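Local atomic coordinates of oxidoreductase YdhF (Escherichia coli, PDB entry 1OG6), a protein that binds NADPH and probably acts as an oxidoreductase of the aldo-keto reductase family, with an alpha/beta barrel fold. Residues H73-M78 with H121-L126. Numbering follows the deposited sequence.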
loop_
_atom_site.group_PDB
_atom_site.type_symbol
_atom_site.label_atom_id
_atom_site.label_comp_id
_atom_site.label_asym_id
_atom_site.label_seq_id
_atom_site.Cartn_x
_atom_site.Cartn_y
_atom_site.Cartn_z
ATOM N N HIS C 73 -4.493 -45.774 8.413
ATOM C CA HIS C 73 -3.956 -45.921 7.066
ATOM C C HIS C 73 -4.238 -44.666 6.248
ATOM O O HIS C 73 -3.877 -44.579 5.071
ATOM C CB HIS C 73 -4.564 -47.143 6.370
ATOM C CG HIS C 73 -6.062 -47.155 6.354
ATOM N ND1 HIS C 73 -6.818 -47.286 7.500
ATOM C CD2 HIS C 73 -6.943 -47.084 5.327
ATOM C CE1 HIS C 73 -8.101 -47.298 7.177
ATOM N NE2 HIS C 73 -8.204 -47.177 5.866
ATOM N N LEU C 74 -4.861 -43.686 6.895
ATOM C CA LEU C 74 -5.227 -42.440 6.243
ATOM C C LEU C 74 -4.157 -41.356 6.211
ATOM O O LEU C 74 -3.864 -40.821 5.149
ATOM C CB LEU C 74 -6.494 -41.873 6.887
ATOM C CG LEU C 74 -7.749 -42.745 6.832
ATOM C CD1 LEU C 74 -8.923 -41.957 7.391
ATOM C CD2 LEU C 74 -8.034 -43.186 5.399
ATOM N N ARG C 75 -3.567 -41.033 7.355
ATOM C CA ARG C 75 -2.567 -39.969 7.405
ATOM C C ARG C 75 -1.678 -39.790 6.176
ATOM O O ARG C 75 -1.603 -38.691 5.636
ATOM C CB ARG C 75 -1.669 -40.111 8.636
ATOM C CG ARG C 75 -0.678 -38.939 8.818
ATOM C CD ARG C 75 -1.380 -37.615 9.167
ATOM N NE ARG C 75 -0.470 -36.467 9.170
ATOM C CZ ARG C 75 -0.089 -35.792 8.085
ATOM N NH1 ARG C 75 0.748 -34.768 8.195
ATOM N NH2 ARG C 75 -0.557 -36.127 6.889
ATOM N N GLU C 76 -1.002 -40.844 5.729
ATOM C CA GLU C 76 -0.114 -40.706 4.572
ATOM C C GLU C 76 -0.822 -40.203 3.319
ATOM O O GLU C 76 -0.197 -39.640 2.422
ATOM C CB GLU C 76 0.569 -42.035 4.228
ATOM C CG GLU C 76 0.755 -43.006 5.372
ATOM C CD GLU C 76 -0.408 -43.973 5.498
ATOM O OE1 GLU C 76 -0.751 -44.626 4.486
ATOM O OE2 GLU C 76 -0.971 -44.082 6.610
ATOM N N ARG C 77 -2.129 -40.405 3.259
ATOM C CA ARG C 77 -2.906 -40.002 2.098
ATOM C C ARG C 77 -3.384 -38.560 2.078
ATOM O O ARG C 77 -4.115 -38.168 1.172
ATOM C CB ARG C 77 -4.121 -40.912 1.961
ATOM C CG ARG C 77 -3.782 -42.372 1.818
ATOM C CD ARG C 77 -5.047 -43.148 1.560
ATOM N NE ARG C 77 -5.717 -42.674 0.355
ATOM C CZ ARG C 77 -6.971 -42.970 0.034
ATOM N NH1 ARG C 77 -7.698 -43.741 0.834
ATOM N NH2 ARG C 77 -7.497 -42.500 -1.089
ATOM N N MET C 78 -2.977 -37.762 3.056
ATOM C CA MET C 78 -3.431 -36.379 3.115
ATOM C C MET C 78 -2.385 -35.401 3.615
ATOM O O MET C 78 -1.319 -35.786 4.097
ATOM C CB MET C 78 -4.655 -36.292 4.021
ATOM C CG MET C 78 -4.395 -36.846 5.407
ATOM S SD MET C 78 -5.880 -37.102 6.381
ATOM C CE MET C 78 -5.451 -36.186 7.836
ATOM N N HIS C 121 3.370 -35.096 12.674
ATOM C CA HIS C 121 3.793 -33.846 12.043
ATOM C C HIS C 121 2.661 -33.193 11.263
ATOM O O HIS C 121 1.668 -33.830 10.920
ATOM C CB HIS C 121 4.948 -34.095 11.080
ATOM C CG HIS C 121 4.535 -34.784 9.820
ATOM N ND1 HIS C 121 3.956 -36.033 9.812
ATOM C CD2 HIS C 121 4.588 -34.388 8.527
ATOM C CE1 HIS C 121 3.670 -36.377 8.569
ATOM N NE2 HIS C 121 4.043 -35.396 7.770
ATOM N N LEU C 122 2.831 -31.904 10.990
ATOM C CA LEU C 122 1.869 -31.130 10.222
ATOM C C LEU C 122 2.567 -30.738 8.932
ATOM O O LEU C 122 3.789 -30.616 8.885
ATOM C CB LEU C 122 1.455 -29.853 10.961
ATOM C CG LEU C 122 0.462 -29.900 12.117
ATOM C CD1 LEU C 122 0.237 -28.486 12.617
ATOM C CD2 LEU C 122 -0.846 -30.512 11.667
ATOM N N ASP C 123 1.791 -30.534 7.886
ATOM C CA ASP C 123 2.363 -30.154 6.618
ATOM C C ASP C 123 2.412 -28.639 6.539
ATOM O O ASP C 123 3.348 -28.068 5.981
ATOM C CB ASP C 123 1.517 -30.752 5.499
ATOM C CG ASP C 123 1.496 -32.265 5.552
ATOM O OD1 ASP C 123 2.505 -32.890 5.169
ATOM O OD2 ASP C 123 0.486 -32.837 6.001
ATOM N N LEU C 124 1.406 -27.992 7.127
ATOM C CA LEU C 124 1.329 -26.536 7.123
ATOM C C LEU C 124 0.813 -25.955 8.427
ATOM O O LEU C 124 -0.222 -26.382 8.940
ATOM C CB LEU C 124 0.408 -26.048 6.003
ATOM C CG LEU C 124 0.910 -25.017 4.983
ATOM C CD1 LEU C 124 -0.302 -24.342 4.370
ATOM C CD2 LEU C 124 1.803 -23.977 5.625
ATOM N N LEU C 125 1.548 -24.981 8.958
ATOM C CA LEU C 125 1.143 -24.284 10.166
ATOM C C LEU C 125 0.997 -22.868 9.683
ATOM O O LEU C 125 1.910 -22.307 9.086
ATOM C CB LEU C 125 2.210 -24.321 11.251
ATOM C CG LEU C 125 1.701 -24.291 12.701
ATOM C CD1 LEU C 125 2.770 -23.661 13.562
ATOM C CD2 LEU C 125 0.419 -23.503 12.836
ATOM N N LEU C 126 -0.169 -22.305 9.941
ATOM C CA LEU C 126 -0.497 -20.956 9.527
ATOM C C LEU C 126 -0.727 -20.029 10.725
ATOM O O LEU C 126 -1.477 -20.380 11.640
ATOM C CB LEU C 126 -1.784 -21.003 8.698
ATOM C CG LEU C 126 -1.841 -21.014 7.175
ATOM C CD1 LEU C 126 -0.782 -21.896 6.565
ATOM C CD2 LEU C 126 -3.229 -21.468 6.798
#
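Arg75 reaches across from the loop ahead of strand 79-87 and lays its guanidinium flat on the imidazole of His121. The two planes are only 14° apart, with centres separated by 4.3 Å, and the overlap is offset: NH1 of Arg75 sits above the rim of the ring, 3.4 Å from His121 CE1. Because CG of Arg75 is anti to the backbone N (chi1 -174°) and the chain then bends at chi2, the side chain extends over the gap between the backbones with its charged end at the far side.

Both hydrogen bonds across the contact come from NH1. Arg75 NH1 donates an almost straight hydrogen bond to His121 O, 3.0 Å away; that oxygen lies close to the guanidinium plane, although the donor stands above the plane of the carbonyl. Arg75 NH1 also forms a salt bridge with Asp123 OD2 at 2.9 Å, more bent than the first bond. Here the carboxylate is turned nearly perpendicular to the guanidinium, 81° between planes, and Arg75 NH1 meets OD2 from above the carboxylate plane. At the guanidinium edge, NH2 of Arg75 makes a weak bond back to Met78 O, tying the group to its own loop.

Residues outside the pair of segments add further bonds. NE of Arg75 is hydrogen-bonded to Thr119 OG1, which also bonds His121 O, and Asp123 OD2 takes the backbone N-H of Ile80. Stack and bonds together fix the rotation of the guanidinium, while the carboxylate probably balances its charge. A guanidinium stacked on an imidazole and hydrogen-bonded to a backbone carbonyl and a carboxylate thus joins the loop before strand 79-87 to residues 121-123, on and just before strand 122-127; the two strands are parallel neighbours in the TIM barrel found in aldo-keto reductases.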